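Local coordinates for pullulanase (Bacillus acidopullulyticus, PDB 2WAN), which hydrolyses alpha-1,6-glucosidic linkages in pullulan and probably at the branch points of starch polysaccharides such as amylopectin, as a debranching glycoside hydrolase, at residues A[644-656]-A[667-681]. Residues are numbered along the deposited sequence; the frame is centred on the assembly and turned at random.
With ACT (acetate ion), chain Q.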
loop_
_atom_site.group_PDB
_atom_site.type_symbol
_atom_site.label_atom_id
_atom_site.label_comp_id
_atom_site.label_asym_id
_atom_site.label_seq_id
_atom_site.Cartn_x
_atom_site.Cartn_y
_atom_site.Cartn_z
ATOM N N PRO A 644 0.773 -6.829 19.775
ATOM C CA PRO A 644 -0.566 -6.554 19.231
ATOM C C PRO A 644 -0.864 -5.069 19.064
ATOM O O PRO A 644 -1.822 -4.726 18.385
ATOM C CB PRO A 644 -1.521 -7.177 20.269
ATOM C CG PRO A 644 -0.716 -7.355 21.488
ATOM C CD PRO A 644 0.707 -7.565 21.054
ATOM N N GLY A 645 -0.055 -4.206 19.689
ATOM C CA GLY A 645 -0.246 -2.758 19.581
ATOM C C GLY A 645 0.370 -2.112 18.344
ATOM O O GLY A 645 0.157 -0.918 18.112
ATOM N N ILE A 646 1.123 -2.875 17.542
ATOM C CA ILE A 646 1.717 -2.301 16.324
ATOM C C ILE A 646 0.596 -1.788 15.397
ATOM O O ILE A 646 -0.415 -2.465 15.197
ATOM C CB ILE A 646 2.670 -3.308 15.622
ATOM C CG1 ILE A 646 3.939 -3.471 16.473
ATOM C CG2 ILE A 646 3.045 -2.821 14.213
ATOM C CD1 ILE A 646 4.931 -4.566 15.997
ATOM N N VAL A 647 0.772 -0.583 14.857
ATOM C CA VAL A 647 -0.265 0.063 14.028
ATOM C C VAL A 647 0.163 0.047 12.570
ATOM O O VAL A 647 1.287 0.445 12.244
ATOM C CB VAL A 647 -0.526 1.513 14.485
ATOM C CG1 VAL A 647 -1.599 2.188 13.600
ATOM C CG2 VAL A 647 -0.946 1.536 15.953
ATOM N N LEU A 648 -0.733 -0.437 11.711
ATOM C CA LEU A 648 -0.440 -0.671 10.306
ATOM C C LEU A 648 -1.529 -0.059 9.448
ATOM O O LEU A 648 -2.714 -0.290 9.705
ATOM C CB LEU A 648 -0.373 -2.179 10.023
ATOM C CG LEU A 648 0.565 -2.955 10.945
ATOM C CD1 LEU A 648 0.265 -4.461 10.861
ATOM C CD2 LEU A 648 2.033 -2.638 10.627
ATOM N N TYR A 649 -1.141 0.707 8.435
ATOM C CA TYR A 649 -2.149 1.367 7.572
ATOM C C TYR A 649 -1.492 1.813 6.273
ATOM O O TYR A 649 -0.260 1.741 6.126
ATOM C CB TYR A 649 -2.809 2.564 8.307
ATOM C CG TYR A 649 -1.779 3.524 8.830
ATOM C CD1 TYR A 649 -1.127 3.284 10.054
ATOM C CD2 TYR A 649 -1.401 4.640 8.077
ATOM C CE1 TYR A 649 -0.135 4.147 10.531
ATOM C CE2 TYR A 649 -0.411 5.508 8.534
ATOM C CZ TYR A 649 0.223 5.259 9.758
ATOM O OH TYR A 649 1.210 6.117 10.207
ATOM N N GLY A 650 -2.304 2.256 5.315
ATOM C CA GLY A 650 -1.734 2.738 4.058
ATOM C C GLY A 650 -2.752 3.246 3.066
ATOM O O GLY A 650 -3.941 3.306 3.377
ATOM N N GLU A 651 -2.280 3.605 1.873
ATOM C CA GLU A 651 -3.149 4.199 0.844
ATOM C C GLU A 651 -3.951 3.129 0.103
ATOM O O GLU A 651 -3.362 2.205 -0.486
ATOM C CB GLU A 651 -2.326 4.977 -0.168
ATOM C CG GLU A 651 -1.519 6.123 0.421
ATOM C CD GLU A 651 -0.581 6.724 -0.611
ATOM O OE1 GLU A 651 0.296 5.997 -1.161
ATOM O OE2 GLU A 651 -0.715 7.940 -0.867
ATOM N N PRO A 652 -5.290 3.242 0.126
ATOM C CA PRO A 652 -6.130 2.222 -0.532
ATOM C C PRO A 652 -6.321 2.522 -2.028
ATOM O O PRO A 652 -7.442 2.470 -2.552
ATOM C CB PRO A 652 -7.454 2.333 0.239
ATOM C CG PRO A 652 -7.550 3.831 0.497
ATOM C CD PRO A 652 -6.110 4.152 0.959
ATOM N N TRP A 653 -5.231 2.848 -2.712
ATOM C CA TRP A 653 -5.298 3.108 -4.149
ATOM C C TRP A 653 -3.983 2.764 -4.821
ATOM O O TRP A 653 -2.984 2.476 -4.152
ATOM C CB TRP A 653 -5.753 4.562 -4.460
ATOM C CG TRP A 653 -4.972 5.623 -3.752
ATOM C CD1 TRP A 653 -3.719 6.056 -4.060
ATOM C CD2 TRP A 653 -5.385 6.371 -2.591
ATOM N NE1 TRP A 653 -3.325 7.038 -3.178
ATOM C CE2 TRP A 653 -4.322 7.244 -2.262
ATOM C CE3 TRP A 653 -6.554 6.400 -1.809
ATOM C CZ2 TRP A 653 -4.384 8.139 -1.173
ATOM C CZ3 TRP A 653 -6.620 7.288 -0.723
ATOM C CH2 TRP A 653 -5.537 8.139 -0.415
ATOM N N THR A 654 -3.989 2.791 -6.151
ATOM C CA THR A 654 -2.797 2.485 -6.931
ATOM C C THR A 654 -2.299 3.755 -7.624
ATOM O O THR A 654 -2.928 4.817 -7.518
ATOM C CB THR A 654 -3.097 1.419 -7.999
ATOM O OG1 THR A 654 -3.943 1.997 -9.008
ATOM C CG2 THR A 654 -3.762 0.192 -7.358
ATOM N N GLY A 655 -1.170 3.653 -8.324
ATOM C CA GLY A 655 -0.638 4.776 -9.097
ATOM C C GLY A 655 -0.768 4.609 -10.595
ATOM O O GLY A 655 -0.288 5.447 -11.361
ATOM N N GLY A 656 -1.412 3.523 -11.007
ATOM C CA GLY A 656 -1.595 3.183 -12.420
ATOM C C GLY A 656 -2.288 1.848 -12.506
ATOM O O GLY A 656 -2.709 1.292 -11.486
ATOM N N THR A 667 -8.330 -1.914 -1.722
ATOM C CA THR A 667 -9.113 -0.673 -1.825
ATOM C C THR A 667 -10.012 -0.555 -0.583
ATOM O O THR A 667 -10.054 -1.466 0.231
ATOM C CB THR A 667 -9.966 -0.678 -3.117
ATOM O OG1 THR A 667 -10.671 -1.921 -3.203
ATOM C CG2 THR A 667 -9.072 -0.532 -4.340
ATOM N N LYS A 668 -10.692 0.581 -0.408
ATOM C CA LYS A 668 -11.495 0.779 0.799
ATOM C C LYS A 668 -12.582 -0.288 0.930
ATOM O O LYS A 668 -13.317 -0.566 -0.032
ATOM C CB LYS A 668 -12.106 2.187 0.837
ATOM C CG LYS A 668 -11.074 3.327 0.890
ATOM C CD LYS A 668 -11.742 4.649 1.286
ATOM C CE LYS A 668 -12.701 5.160 0.180
ATOM N NZ LYS A 668 -11.998 5.484 -1.092
ATOM N N GLY A 669 -12.670 -0.885 2.111
ATOM C CA GLY A 669 -13.600 -2.000 2.369
ATOM C C GLY A 669 -12.834 -3.316 2.431
ATOM O O GLY A 669 -13.197 -4.226 3.173
ATOM N N GLN A 670 -11.742 -3.404 1.673
ATOM C CA GLN A 670 -10.964 -4.641 1.616
ATOM C C GLN A 670 -10.099 -4.885 2.862
ATOM O O GLN A 670 -9.615 -5.999 3.082
ATOM C CB GLN A 670 -10.104 -4.664 0.350
ATOM C CG GLN A 670 -10.906 -4.634 -0.946
ATOM C CD GLN A 670 -11.148 -6.035 -1.463
ATOM O OE1 GLN A 670 -11.848 -6.828 -0.834
ATOM N NE2 GLN A 670 -10.532 -6.361 -2.593
ATOM N N GLN A 671 -9.922 -3.857 3.693
ATOM C CA GLN A 671 -9.149 -3.978 4.932
ATOM C C GLN A 671 -9.941 -4.575 6.081
ATOM O O GLN A 671 -9.376 -4.870 7.136
ATOM C CB GLN A 671 -8.606 -2.601 5.364
ATOM C CG GLN A 671 -9.597 -1.734 6.167
ATOM C CD GLN A 671 -10.844 -1.320 5.385
ATOM O OE1 GLN A 671 -10.789 -1.070 4.178
ATOM N NE2 GLN A 671 -11.973 -1.213 6.089
ATOM N N LYS A 672 -11.256 -4.729 5.900
ATOM C CA LYS A 672 -12.131 -5.170 6.988
ATOM C C LYS A 672 -11.610 -6.400 7.724
ATOM O O LYS A 672 -11.347 -7.439 7.104
ATOM C CB LYS A 672 -13.548 -5.427 6.464
ATOM C CG LYS A 672 -14.331 -4.143 6.188
ATOM C CD LYS A 672 -15.737 -4.473 5.702
ATOM C CE LYS A 672 -16.568 -3.196 5.524
ATOM N NZ LYS A 672 -17.955 -3.537 5.004
ATOM N N GLY A 673 -11.459 -6.265 9.038
ATOM C CA GLY A 673 -11.075 -7.379 9.910
ATOM C C GLY A 673 -9.612 -7.788 9.828
ATOM O O GLY A 673 -9.207 -8.735 10.505
ATOM N N LEU A 674 -8.808 -7.077 9.032
ATOM C CA LEU A 674 -7.402 -7.492 8.831
ATOM C C LEU A 674 -6.424 -6.939 9.863
ATOM O O LEU A 674 -5.261 -7.374 9.919
ATOM C CB LEU A 674 -6.912 -7.133 7.430
ATOM C CG LEU A 674 -7.637 -7.805 6.263
ATOM C CD1 LEU A 674 -6.878 -7.515 4.959
ATOM C CD2 LEU A 674 -7.825 -9.313 6.501
ATOM N N GLY A 675 -6.868 -5.967 10.656
ATOM C CA GLY A 675 -5.982 -5.333 11.659
ATOM C C GLY A 675 -5.116 -4.237 11.048
ATOM O O GLY A 675 -4.027 -3.928 11.548
ATOM N N ILE A 676 -5.622 -3.646 9.968
ATOM C CA ILE A 676 -4.944 -2.556 9.259
ATOM C C ILE A 676 -5.943 -1.455 8.891
ATOM O O ILE A 676 -7.147 -1.698 8.799
ATOM C CB ILE A 676 -4.247 -3.050 7.957
ATOM C CG1 ILE A 676 -5.281 -3.320 6.841
ATOM C CG2 ILE A 676 -3.291 -4.257 8.229
ATOM C CD1 ILE A 676 -4.685 -3.819 5.488
ATOM N N GLY A 677 -5.430 -0.248 8.693
ATOM C CA GLY A 677 -6.250 0.914 8.330
ATOM C C GLY A 677 -5.971 1.483 6.957
ATOM O O GLY A 677 -4.932 1.200 6.347
ATOM N N VAL A 678 -6.920 2.266 6.435
ATOM C CA VAL A 678 -6.738 2.910 5.128
ATOM C C VAL A 678 -6.974 4.410 5.226
ATOM O O VAL A 678 -7.856 4.850 5.948
ATOM C CB VAL A 678 -7.645 2.293 4.019
ATOM C CG1 VAL A 678 -7.250 0.854 3.766
ATOM C CG2 VAL A 678 -9.151 2.392 4.403
ATOM N N PHE A 679 -6.175 5.187 4.505
ATOM C CA PHE A 679 -6.390 6.620 4.423
ATOM C C PHE A 679 -7.771 6.882 3.845
ATOM O O PHE A 679 -8.162 6.294 2.823
ATOM C CB PHE A 679 -5.326 7.278 3.548
ATOM C CG PHE A 679 -4.044 7.510 4.266
ATOM C CD1 PHE A 679 -3.932 8.570 5.173
ATOM C CD2 PHE A 679 -2.964 6.659 4.072
ATOM C CE1 PHE A 679 -2.731 8.802 5.889
ATOM C CE2 PHE A 679 -1.761 6.889 4.769
ATOM C CZ PHE A 679 -1.647 7.961 5.656
ATOM N N ASN A 680 -8.505 7.751 4.522
ATOM C CA ASN A 680 -9.898 8.004 4.202
ATOM C C ASN A 680 -10.042 9.212 3.285
ATOM O O ASN A 680 -10.211 10.334 3.735
ATOM C CB ASN A 680 -10.703 8.161 5.503
ATOM C CG ASN A 680 -12.200 8.288 5.253
ATOM O OD1 ASN A 680 -12.631 8.451 4.116
ATOM N ND2 ASN A 680 -12.996 8.237 6.328
ATOM N N ASP A 681 -9.949 8.973 1.985
ATOM C CA ASP A 681 -10.134 10.070 1.044
ATOM C C ASP A 681 -11.584 10.569 0.978
ATOM O O ASP A 681 -11.823 11.685 0.485
ATOM C CB ASP A 681 -9.537 9.765 -0.350
ATOM C CG ASP A 681 -10.086 8.491 -0.993
ATOM O OD1 ASP A 681 -10.530 7.562 -0.287
ATOM O OD2 ASP A 681 -10.033 8.424 -2.237
HETATM C C ACT Q . -19.237 -4.909 8.099
HETATM O O ACT Q . -18.454 -3.965 8.332
HETATM O OXT ACT Q . -18.971 -5.603 7.096
HETATM C CH3 ACT Q . -20.432 -5.178 8.959
HETATM O O HOH W 1 -3.306 -1.498 12.735
HETATM O O HOH W 2 -10.473 2.759 -2.368
#
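K668 lays its CG against P652 CG, 3.6 Å away, where the loop after strand 647-650 meets the loop leading to strand 677-679, neighbouring parallel strands of the eight-stranded (beta/alpha)8 barrel of the alpha-amylase family. A water accepts from K668 N and donates to P652 O, joining the two loops. At I676 the strands come together: its CG2 meets L648 CB, while the branched side chain also touches M632 and S636 of helix 629-642, outside the barrel. G677 suits its place because a CB here would press on Y649 CB; its N bonds L648 O (2.9 Å) in the carbonyl plane, and its O accepts a hydrogen bond from G650 N. V678 lies on the sheet face opposite Y649 and sets its CB 3.8 Å from P652 CB, two compact apolar groups. F679 N hydrogen-bonds G650 O from 36° out of the carbonyl plane. Its flat ring, with CG anti to the carbonyl carbon (chi1 -81°), can offer a face to the edge of Y649 in an offset T-shaped pair, planes at 76°, inside the barrel, where Y649 OH bonds Q487 and N549. D681 opens helix 681-688, its CG 3.7 Å from W653 CZ3. With an alanine in its place, the K668 ammonium would probably lose its anionic mate and its bent chain would be freer to swing. The carboxylate suits this lysine: D681 OD1 turns its syn lone pair to K668 NZ, 2.7 Å away.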